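Local coordinates for protein trichothecene 3-O-acetyltransferase TRI101 (Fusarium sporotrichioides, PDB 2ZBA) that transfers an acetyl group from acetyl-CoA to the 3-hydroxyl of trichothecene mycotoxins during their biosynthesis, as a calcium-binding enzyme of the BAHD superfamily, at residues P215-Q220 with T355-T360; L317-Y322 with V371-D376. All coordinates share one frame; numbering follows the deposited sequence.

Contact 1 (P215-Q220 with T355-T360); sequences PELDHQ and TQALAT. With CA (calcium ion), chain H; CA (calcium ion), chain G.
Leu217 meets Ala357 and Leu358 where a short 3-10 turn, residues 215-219, is laid against the helix 348-363. The turn belongs to the loop between helix 191-197 and strand 237-244, which carries a calcium ligand and packs on the helix largely through apolar side chains. Both methyls of Leu217 reach the helix: CD1 comes within 3.8 Å of Ala357 O and also touches Leu358 CA, while CD2 lies 3.9 Å from Leu358 N and near the CB atoms of Ala357 and Leu358. Beside it, the aliphatic part of Glu216 adds a smaller contact, CG 4.1 Å from Ala357 CB. The chain of Glu216 bends at chi2 (-67°), and its carboxylate turns back to its own loop, where OE2 is hydrogen-bonded to Tyr211 OH and Gly214 N.

Three residues on from Leu217, Gln220 crosses the side chain of Leu358 at about a right angle. Its OE1 lies 3.4 Å from Leu358 CD1 and nearly as close to CD2. This is van der Waals packing of an amide oxygen on a branched methyl pair; the amide's NE2 is hydrogen-bonded to Asn319 OD1 and Tyr322 OH, which helps fix its rotation. No hydrogen bond joins the two segments.

Further out, the turn presents Asp218 to two calcium ions on the side remote from the helix. With CG anti to the backbone N (chi1 171°), the carboxylate chelates one calcium ion through OD1 and OD2. The second ion, also bound by Ile221 and Asp376, is held by Asp218 O at 2.4 Å and by Asp218 OD1 at 2.5 Å, making OD1 a bridge between the metals.

Contact 2 (L317-Y322 with V371-D376); sequences LQNMTY and VSLTAD. With CA (calcium ion), chain H; ZBA (12,13-Epoxytrichothec-9-ene-3,4,8,15-tetrol-4,15-diacetate-8-isovalerate), chain F.
The ring of Tyr322 carries Leu373 O at its edge and in its plane, while His219 stacks on the ring. From the phenol, OH donates a short hydrogen bond of 2.5 Å to Leu373 O, meeting it at a C=O...O angle of 127°. The same carbonyl oxygen lies 3.5 Å from SE of selenomethionine Met320, so strand 318-326 addresses it with two side chains.

Leu373 supplies most of the loop's contact with the strand. Its CD1 packs 3.8 Å from Gln318 NE2, and CD2 sits at the same distance from Asn319 OD1, which besides its Gln220 partner accepts from Met320 N (2.8 Å). An ST turn shapes the loop here: Ser372 OG accepts from Thr374 N, and Thr374 CG2 reaches Met320 SE at 3.9 Å. Farther along the loop, Asp376 binds a calcium ion through OD1 and OD2.

The bound T-2 toxin rests on both segments. Met320 CE approaches its O11 to 3.2 Å, Ser372 OG and Thr374 OG1 approach the acetyl methyl C41, and Gln318, which also touches coenzyme A, lies beside O14. The chemistry implies a mixed wall, methyls of Met320, Leu373 and Thr374 joined by the polar ends of Gln318, Ser372 and Thr374; the phenol-to-carbonyl bond probably helps hold the loop backbone against the strand.

In the fold
Along the chain the segments alternate, 215-220, 317-322, 355-360 and 371-376, so the two contacts cross in sequence; their centres are about 9 Å apart. Strand 318-326, at an edge of the seven-stranded mixed sheet, belongs to contact 2; helix 348-363 belongs to contact 1 and precedes the loop with 371-376. Asn319 bridges the contacts, pairing with Gln220 and also, through ND2, with Thr355 OG1 at 2.9 Å, a probable hydrogen bond. One calcium ion ties loop 215-220 to loop 371-376, connecting the metal site to the wall of the toxin pocket. The example illustrates how a substrate pocket and a metal site can share one scaffold.

Contact 1 (P215-Q220 with T355-T360)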
ATOM      1  N   PRO A 215      12.172 -21.389  12.355  1.00 13.75           N
ATOM      2  CA  PRO A 215      12.240 -20.001  12.876  1.00 13.77           C
ATOM      3  C   PRO A 215      12.084 -18.874  11.863  1.00 14.23           C
ATOM      4  O   PRO A 215      11.727 -17.766  12.250  1.00 14.71           O
ATOM      5  CB  PRO A 215      13.627 -19.938  13.514  1.00 13.60           C
ATOM      6  CG  PRO A 215      13.860 -21.347  13.976  1.00 12.97           C
ATOM      7  CD  PRO A 215      13.323 -22.189  12.831  1.00 13.43           C
ATOM      8  N   GLU A 216      12.343 -19.156  10.588  1.00 15.48           N
ATOM      9  CA  GLU A 216      12.279 -18.133   9.534  1.00 15.87           C
ATOM     10  C   GLU A 216      10.852 -17.601   9.327  1.00 15.94           C
ATOM     11  O   GLU A 216      10.674 -16.482   8.843  1.00 16.85           O
ATOM     12  CB  GLU A 216      12.907 -18.651   8.218  1.00 15.73           C
ATOM     13  CG  GLU A 216      12.074 -19.703   7.406  1.00 16.47           C
ATOM     14  CD  GLU A 216      11.908 -21.069   8.099  1.00 18.66           C
ATOM     15  OE1 GLU A 216      12.787 -21.471   8.896  1.00 20.18           O
ATOM     16  OE2 GLU A 216      10.895 -21.753   7.827  1.00 18.54           O
ATOM     17  N   LEU A 217       9.848 -18.389   9.710  1.00 15.36           N
ATOM     18  CA  LEU A 217       8.443 -17.970   9.573  1.00 14.82           C
ATOM     19  C   LEU A 217       7.770 -17.504  10.877  1.00 15.04           C
ATOM     20  O   LEU A 217       6.580 -17.178  10.894  1.00 15.22           O
ATOM     21  CB  LEU A 217       7.614 -19.051   8.866  1.00 14.26           C
ATOM     22  CG  LEU A 217       7.968 -19.319   7.395  1.00 12.50           C
ATOM     23  CD1 LEU A 217       6.840 -20.022   6.746  1.00 12.15           C
ATOM     24  CD2 LEU A 217       8.322 -18.055   6.578  1.00 10.94           C
ATOM     25  N   ASP A 218       8.548 -17.423  11.944  1.00 14.95           N
ATOM     26  CA  ASP A 218       8.054 -16.977  13.250  1.00 15.59           C
ATOM     27  C   ASP A 218       7.265 -15.647  13.159  1.00 15.82           C
ATOM     28  O   ASP A 218       6.112 -15.581  13.599  1.00 15.91           O
ATOM     29  CB  ASP A 218       9.202 -16.875  14.243  1.00 15.38           C
ATOM     30  CG  ASP A 218       8.804 -16.215  15.563  1.00 16.72           C
ATOM     31  OD1 ASP A 218       7.618 -16.206  15.977  1.00 14.54           O
ATOM     32  OD2 ASP A 218       9.716 -15.723  16.229  1.00 18.47           O
ATOM     33  N   HIS A 219       7.855 -14.631  12.547  1.00 15.47           N
ATOM     34  CA  HIS A 219       7.187 -13.312  12.430  1.00 15.80           C
ATOM     35  C   HIS A 219       5.863 -13.323  11.665  1.00 15.29           C
ATOM     36  O   HIS A 219       5.089 -12.340  11.720  1.00 15.76           O
ATOM     37  CB  HIS A 219       8.086 -12.302  11.730  1.00 15.57           C
ATOM     38  CG  HIS A 219       9.308 -11.919  12.493  1.00 15.11           C
ATOM     39  ND1 HIS A 219       9.265 -11.165  13.647  1.00 18.05           N
ATOM     40  CD2 HIS A 219      10.618 -12.111  12.217  1.00 14.63           C
ATOM     41  CE1 HIS A 219      10.497 -10.950  14.074  1.00 14.49           C
ATOM     42  NE2 HIS A 219      11.334 -11.513  13.222  1.00 16.45           N
ATOM     43  N   GLN A 220       5.619 -14.397  10.927  1.00 14.61           N
ATOM     44  CA  GLN A 220       4.373 -14.508  10.152  1.00 14.62           C
ATOM     45  C   GLN A 220       3.419 -15.585  10.659  1.00 14.88           C
ATOM     46  O   GLN A 220       2.442 -15.889   9.996  1.00 14.41           O
ATOM     47  CB  GLN A 220       4.666 -14.635   8.650  1.00 14.18           C
ATOM     48  CG  GLN A 220       5.673 -13.554   8.210  1.00 13.35           C
ATOM     49  CD  GLN A 220       6.192 -13.720   6.804  1.00 13.51           C
ATOM     50  OE1 GLN A 220       6.449 -14.821   6.359  1.00 11.36           O
ATOM     51  NE2 GLN A 220       6.415 -12.597   6.120  1.00 10.29           N
ATOM     52  N   THR A 355      10.556 -15.729   1.334  1.00 14.02           N
ATOM     53  CA  THR A 355       9.317 -15.614   0.553  1.00 13.38           C
ATOM     54  C   THR A 355       8.894 -16.978   0.021  1.00 13.08           C
ATOM     55  O   THR A 355       7.719 -17.363   0.109  1.00 12.58           O
ATOM     56  CB  THR A 355       9.468 -14.577  -0.596  1.00 12.82           C
ATOM     57  OG1 THR A 355       9.706 -13.276  -0.037  1.00 14.91           O
ATOM     58  CG2 THR A 355       8.206 -14.484  -1.462  1.00 14.30           C
ATOM     59  N   GLN A 356       9.867 -17.712  -0.516  1.00 13.29           N
ATOM     60  CA  GLN A 356       9.646 -19.083  -0.988  1.00 13.90           C
ATOM     61  C   GLN A 356       9.304 -20.000   0.173  1.00 13.38           C
ATOM     62  O   GLN A 356       8.507 -20.914   0.002  1.00 13.63           O
ATOM     63  CB  GLN A 356      10.877 -19.633  -1.726  1.00 13.74           C
ATOM     64  CG  GLN A 356      11.190 -18.895  -3.049  1.00 14.22           C
ATOM     65  CD  GLN A 356      12.293 -19.574  -3.834  1.00 15.37           C
ATOM     66  OE1 GLN A 356      12.081 -20.622  -4.487  1.00 16.22           O
ATOM     67  NE2 GLN A 356      13.496 -18.999  -3.759  1.00 12.77           N
ATOM     68  N   ALA A 357       9.912 -19.774   1.344  1.00 13.50           N
ATOM     69  CA  ALA A 357       9.547 -20.589   2.530  1.00 13.69           C
ATOM     70  C   ALA A 357       8.076 -20.348   2.904  1.00 13.48           C
ATOM     71  O   ALA A 357       7.344 -21.284   3.195  1.00 13.78           O
ATOM     72  CB  ALA A 357      10.443 -20.291   3.693  1.00 13.43           C
ATOM     73  N   LEU A 358       7.654 -19.084   2.888  1.00 14.01           N
ATOM     74  CA  LEU A 358       6.265 -18.717   3.162  1.00 13.80           C
ATOM     75  C   LEU A 358       5.330 -19.376   2.179  1.00 14.19           C
ATOM     76  O   LEU A 358       4.322 -19.969   2.593  1.00 14.40           O
ATOM     77  CB  LEU A 358       6.072 -17.188   3.147  1.00 14.39           C
ATOM     78  CG  LEU A 358       4.664 -16.603   3.444  1.00 14.27           C
ATOM     79  CD1 LEU A 358       4.168 -16.934   4.878  1.00 12.92           C
ATOM     80  CD2 LEU A 358       4.648 -15.084   3.227  1.00 13.96           C
ATOM     81  N   ALA A 359       5.669 -19.302   0.890  1.00 14.06           N
ATOM     82  CA  ALA A 359       4.819 -19.831  -0.175  1.00 14.91           C
ATOM     83  C   ALA A 359       4.706 -21.352  -0.051  1.00 15.87           C
ATOM     84  O   ALA A 359       3.612 -21.910  -0.171  1.00 16.04           O
ATOM     85  CB  ALA A 359       5.368 -19.434  -1.555  1.00 14.85           C
ATOM     86  N   THR A 360       5.824 -22.003   0.260  1.00 15.91           N
ATOM     87  CA  THR A 360       5.834 -23.464   0.429  1.00 15.95           C
ATOM     88  C   THR A 360       4.963 -23.869   1.618  1.00 16.72           C
ATOM     89  O   THR A 360       4.107 -24.736   1.490  1.00 16.55           O
ATOM     90  CB  THR A 360       7.256 -24.005   0.583  1.00 14.82           C
ATOM     91  OG1 THR A 360       8.042 -23.505  -0.484  1.00 15.05           O
ATOM     92  CG2 THR A 360       7.294 -25.560   0.516  1.00 14.63           C
TER
HETATM   93 CA    CA H 461       5.189 -15.767  15.815  1.00 15.47          CA
HETATM   94 CA    CA G 460       8.108 -14.793  17.992  1.00 23.32          CA
HETATM   95  O   HOH W   1      10.000 -14.023  18.916  1.00 17.20           O
HETATM   96  O   HOH W   2       7.046 -12.887  19.229  1.00 20.24           O
HETATM   97  O   HOH W   3       8.559 -13.114  16.597  1.00 23.66           O
HETATM   98  O   HOH W   4       5.454 -18.198  16.206  1.00 14.42           O

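Contact 2 (L317-Y322 with V371-D376)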
ATOM      1  N   LEU A 317       2.755  -9.956  -4.748  1.00 16.31           N
ATOM      2  CA  LEU A 317       4.099 -10.460  -4.669  1.00 15.99           C
ATOM      3  C   LEU A 317       4.869  -9.525  -3.750  1.00 15.82           C
ATOM      4  O   LEU A 317       5.626  -8.657  -4.183  1.00 15.26           O
ATOM      5  CB  LEU A 317       4.714 -10.553  -6.078  1.00 16.13           C
ATOM      6  CG  LEU A 317       6.100 -11.185  -6.154  1.00 15.63           C
ATOM      7  CD1 LEU A 317       6.269 -12.373  -5.146  1.00 16.70           C
ATOM      8  CD2 LEU A 317       6.404 -11.601  -7.563  1.00 15.05           C
ATOM      9  N   GLN A 318       4.643  -9.723  -2.463  1.00 16.64           N
ATOM     10  CA  GLN A 318       5.089  -8.814  -1.437  1.00 18.28           C
ATOM     11  C   GLN A 318       5.525  -9.682  -0.269  1.00 17.85           C
ATOM     12  O   GLN A 318       5.055 -10.820  -0.133  1.00 18.51           O
ATOM     13  CB  GLN A 318       3.893  -7.952  -1.031  1.00 18.67           C
ATOM     14  CG  GLN A 318       4.159  -6.852  -0.028  1.00 21.19           C
ATOM     15  CD  GLN A 318       2.914  -6.020   0.239  1.00 21.71           C
ATOM     16  OE1 GLN A 318       2.803  -4.889  -0.246  1.00 26.78           O
ATOM     17  NE2 GLN A 318       1.955  -6.586   0.980  1.00 26.06           N
ATOM     18  N   ASN A 319       6.447  -9.164   0.538  1.00 16.77           N
ATOM     19  CA  ASN A 319       6.736  -9.718   1.849  1.00 16.95           C
ATOM     20  C   ASN A 319       7.046  -8.530   2.747  1.00 17.27           C
ATOM     21  O   ASN A 319       6.839  -7.382   2.344  1.00 17.56           O
ATOM     22  CB  ASN A 319       7.928 -10.686   1.756  1.00 16.42           C
ATOM     23  CG  ASN A 319       7.930 -11.735   2.859  1.00 15.26           C
ATOM     24  OD1 ASN A 319       7.308 -11.560   3.908  1.00 14.05           O
ATOM     25  ND2 ASN A 319       8.646 -12.830   2.626  1.00 12.73           N
HETATM   26  N   MSE A 320       7.533  -8.791   3.952  1.00 17.14           N
HETATM   27  CA  MSE A 320       7.949  -7.750   4.851  1.00 18.05           C
HETATM   28  C   MSE A 320       9.314  -8.137   5.398  1.00 17.40           C
HETATM   29  O   MSE A 320       9.701  -9.309   5.384  1.00 16.67           O
HETATM   30  CB  MSE A 320       6.930  -7.559   5.985  1.00 18.05           C
HETATM   31  CG  MSE A 320       5.509  -7.103   5.526  1.00 18.99           C
HETATM   32 SE   MSE A 320       4.441  -6.442   7.010  0.60 24.21          SE
HETATM   33  CE  MSE A 320       4.562  -4.509   6.667  1.00 19.86           C
ATOM     34  N   THR A 321      10.057  -7.152   5.865  1.00 16.72           N
ATOM     35  CA  THR A 321      11.220  -7.430   6.682  1.00 16.78           C
ATOM     36  C   THR A 321      10.860  -7.033   8.124  1.00 16.75           C
ATOM     37  O   THR A 321      10.071  -6.093   8.360  1.00 16.55           O
ATOM     38  CB  THR A 321      12.510  -6.729   6.151  1.00 16.68           C
ATOM     39  OG1 THR A 321      12.366  -5.303   6.214  1.00 16.88           O
ATOM     40  CG2 THR A 321      12.808  -7.159   4.698  1.00 15.71           C
ATOM     41  N   TYR A 322      11.432  -7.753   9.078  1.00 16.34           N
ATOM     42  CA  TYR A 322      11.116  -7.572  10.488  1.00 16.04           C
ATOM     43  C   TYR A 322      12.349  -7.217  11.290  1.00 17.02           C
ATOM     44  O   TYR A 322      13.439  -7.731  11.050  1.00 16.67           O
ATOM     45  CB  TYR A 322      10.456  -8.832  11.028  1.00 15.64           C
ATOM     46  CG  TYR A 322       9.249  -9.231  10.216  1.00 15.34           C
ATOM     47  CD1 TYR A 322       8.020  -8.590  10.396  1.00 12.87           C
ATOM     48  CD2 TYR A 322       9.339 -10.223   9.230  1.00 14.96           C
ATOM     49  CE1 TYR A 322       6.895  -8.947   9.611  1.00 13.80           C
ATOM     50  CE2 TYR A 322       8.225 -10.581   8.455  1.00 15.05           C
ATOM     51  CZ  TYR A 322       7.009  -9.947   8.660  1.00 14.18           C
ATOM     52  OH  TYR A 322       5.919 -10.311   7.897  1.00 13.58           O
ATOM     53  N   VAL A 371      -1.584 -17.468   9.868  1.00 20.66           N
ATOM     54  CA  VAL A 371      -0.672 -16.780   8.939  1.00 20.03           C
ATOM     55  C   VAL A 371      -1.090 -15.328   8.715  1.00 20.46           C
ATOM     56  O   VAL A 371      -2.233 -15.042   8.328  1.00 20.71           O
ATOM     57  CB  VAL A 371      -0.564 -17.520   7.569  1.00 20.14           C
ATOM     58  CG1 VAL A 371       0.358 -16.766   6.591  1.00 20.19           C
ATOM     59  CG2 VAL A 371      -0.055 -18.935   7.756  1.00 18.93           C
ATOM     60  N   SER A 372      -0.152 -14.420   8.956  1.00 20.41           N
ATOM     61  CA  SER A 372      -0.338 -12.996   8.689  1.00 19.91           C
ATOM     62  C   SER A 372       1.008 -12.295   8.542  1.00 19.32           C
ATOM     63  O   SER A 372       1.935 -12.565   9.289  1.00 18.23           O
ATOM     64  CB  SER A 372      -1.143 -12.350   9.819  1.00 20.35           C
ATOM     65  OG  SER A 372      -1.091 -10.943   9.752  1.00 21.40           O
ATOM     66  N   LEU A 373       1.093 -11.363   7.599  1.00 19.54           N
ATOM     67  CA  LEU A 373       2.299 -10.529   7.454  1.00 19.97           C
ATOM     68  C   LEU A 373       2.662  -9.712   8.696  1.00 19.04           C
ATOM     69  O   LEU A 373       3.808  -9.321   8.862  1.00 19.19           O
ATOM     70  CB  LEU A 373       2.213  -9.620   6.217  1.00 21.03           C
ATOM     71  CG  LEU A 373       2.379 -10.300   4.853  1.00 22.32           C
ATOM     72  CD1 LEU A 373       2.414  -9.255   3.715  1.00 27.13           C
ATOM     73  CD2 LEU A 373       3.605 -11.161   4.804  1.00 24.58           C
ATOM     74  N   THR A 374       1.695  -9.478   9.578  1.00 18.76           N
ATOM     75  CA  THR A 374       1.945  -8.714  10.806  1.00 18.54           C
ATOM     76  C   THR A 374       1.595  -9.570  12.041  1.00 18.47           C
ATOM     77  O   THR A 374       1.166  -9.053  13.059  1.00 17.57           O
ATOM     78  CB  THR A 374       1.156  -7.348  10.803  1.00 19.73           C
ATOM     79  OG1 THR A 374      -0.248  -7.603  10.742  1.00 19.61           O
ATOM     80  CG2 THR A 374       1.522  -6.488   9.590  1.00 18.98           C
ATOM     81  N   ALA A 375       1.799 -10.890  11.938  1.00 18.20           N
ATOM     82  CA  ALA A 375       1.398 -11.844  12.987  1.00 18.26           C
ATOM     83  C   ALA A 375       1.888 -11.498  14.400  1.00 18.50           C
ATOM     84  O   ALA A 375       1.116 -11.616  15.364  1.00 18.98           O
ATOM     85  CB  ALA A 375       1.798 -13.273  12.601  1.00 17.76           C
ATOM     86  N   ASP A 376       3.135 -11.027  14.513  1.00 18.11           N
ATOM     87  CA  ASP A 376       3.751 -10.713  15.803  1.00 18.59           C
ATOM     88  C   ASP A 376       3.807  -9.216  16.151  1.00 18.69           C
ATOM     89  O   ASP A 376       4.440  -8.834  17.133  1.00 19.31           O
ATOM     90  CB  ASP A 376       5.167 -11.293  15.876  1.00 18.42           C
ATOM     91  CG  ASP A 376       5.186 -12.806  15.846  1.00 18.93           C
ATOM     92  OD1 ASP A 376       4.103 -13.448  15.830  1.00 16.27           O
ATOM     93  OD2 ASP A 376       6.305 -13.359  15.820  1.00 20.57           O
TER
HETATM   94 CA    CA H 461       5.189 -15.767  15.815  1.00 15.47          CA
HETATM   95  O18 ZBA F 463      -2.713  -4.111   9.779  0.60 27.44           O
HETATM   96  C44 ZBA F 463      -3.490  -4.790   9.153  0.60 26.10           C
HETATM   97  C45 ZBA F 463      -4.143  -6.042   9.612  0.60 26.53           C
HETATM   98  C46 ZBA F 463      -5.554  -6.215   9.210  0.60 26.84           C
HETATM   99  C48 ZBA F 463      -6.618  -5.332   9.627  0.60 25.66           C
HETATM  100  C47 ZBA F 463      -6.046  -7.324   8.350  0.60 27.53           C
HETATM  101  O17 ZBA F 463      -3.832  -4.424   7.918  0.60 24.93           O
HETATM  102  C31 ZBA F 463      -3.094  -3.392   7.194  0.60 22.10           C
HETATM  103  C30 ZBA F 463      -1.696  -3.872   6.839  0.60 20.59           C
HETATM  104  C32 ZBA F 463      -3.972  -2.992   6.051  0.60 20.92           C
HETATM  105  C39 ZBA F 463      -5.314  -2.459   6.450  0.60 20.58           C
HETATM  106  C33 ZBA F 463      -3.556  -3.089   4.807  0.60 20.77           C
HETATM  107  C34 ZBA F 463      -2.189  -3.537   4.422  0.60 20.02           C
HETATM  108  O10 ZBA F 463      -1.341  -2.334   4.289  0.60 20.20           O
HETATM  109  C29 ZBA F 463      -1.481  -4.521   5.426  0.60 20.37           C
HETATM  110  C38 ZBA F 463      -2.188  -5.893   5.358  0.60 20.45           C
HETATM  111  O12 ZBA F 463      -1.989  -6.611   6.600  0.60 20.49           O
HETATM  112  C40 ZBA F 463      -2.149  -7.933   6.561  0.60 19.64           C
HETATM  113  C41 ZBA F 463      -1.999  -8.539   7.917  0.60 18.86           C
HETATM  114  O13 ZBA F 463      -2.373  -8.548   5.615  0.60 20.28           O
HETATM  115  C28 ZBA F 463       0.079  -4.669   5.046  0.60 19.24           C
HETATM  116  C37 ZBA F 463       0.775  -5.729   5.944  0.60 19.43           C
HETATM  117  C35 ZBA F 463       0.707  -3.266   5.137  0.60 19.12           C
HETATM  118  C25 ZBA F 463       0.062  -2.536   4.030  0.60 18.98           C
HETATM  119  C36 ZBA F 463       1.374  -2.660   6.261  0.60 17.64           C
HETATM  120  O11 ZBA F 463       2.130  -3.124   5.131  0.60 17.52           O
HETATM  121  C27 ZBA F 463       0.280  -4.910   3.481  0.60 19.79           C
HETATM  122  C26 ZBA F 463       0.442  -3.503   2.928  0.60 19.52           C
HETATM  123  O16 ZBA F 463      -0.294  -3.243   1.761  0.60 23.53           O
HETATM  124  O14 ZBA F 463       1.432  -5.712   3.076  0.60 18.87           O
HETATM  125  O   HOH W   4       5.454 -18.198  16.206  1.00 14.42           O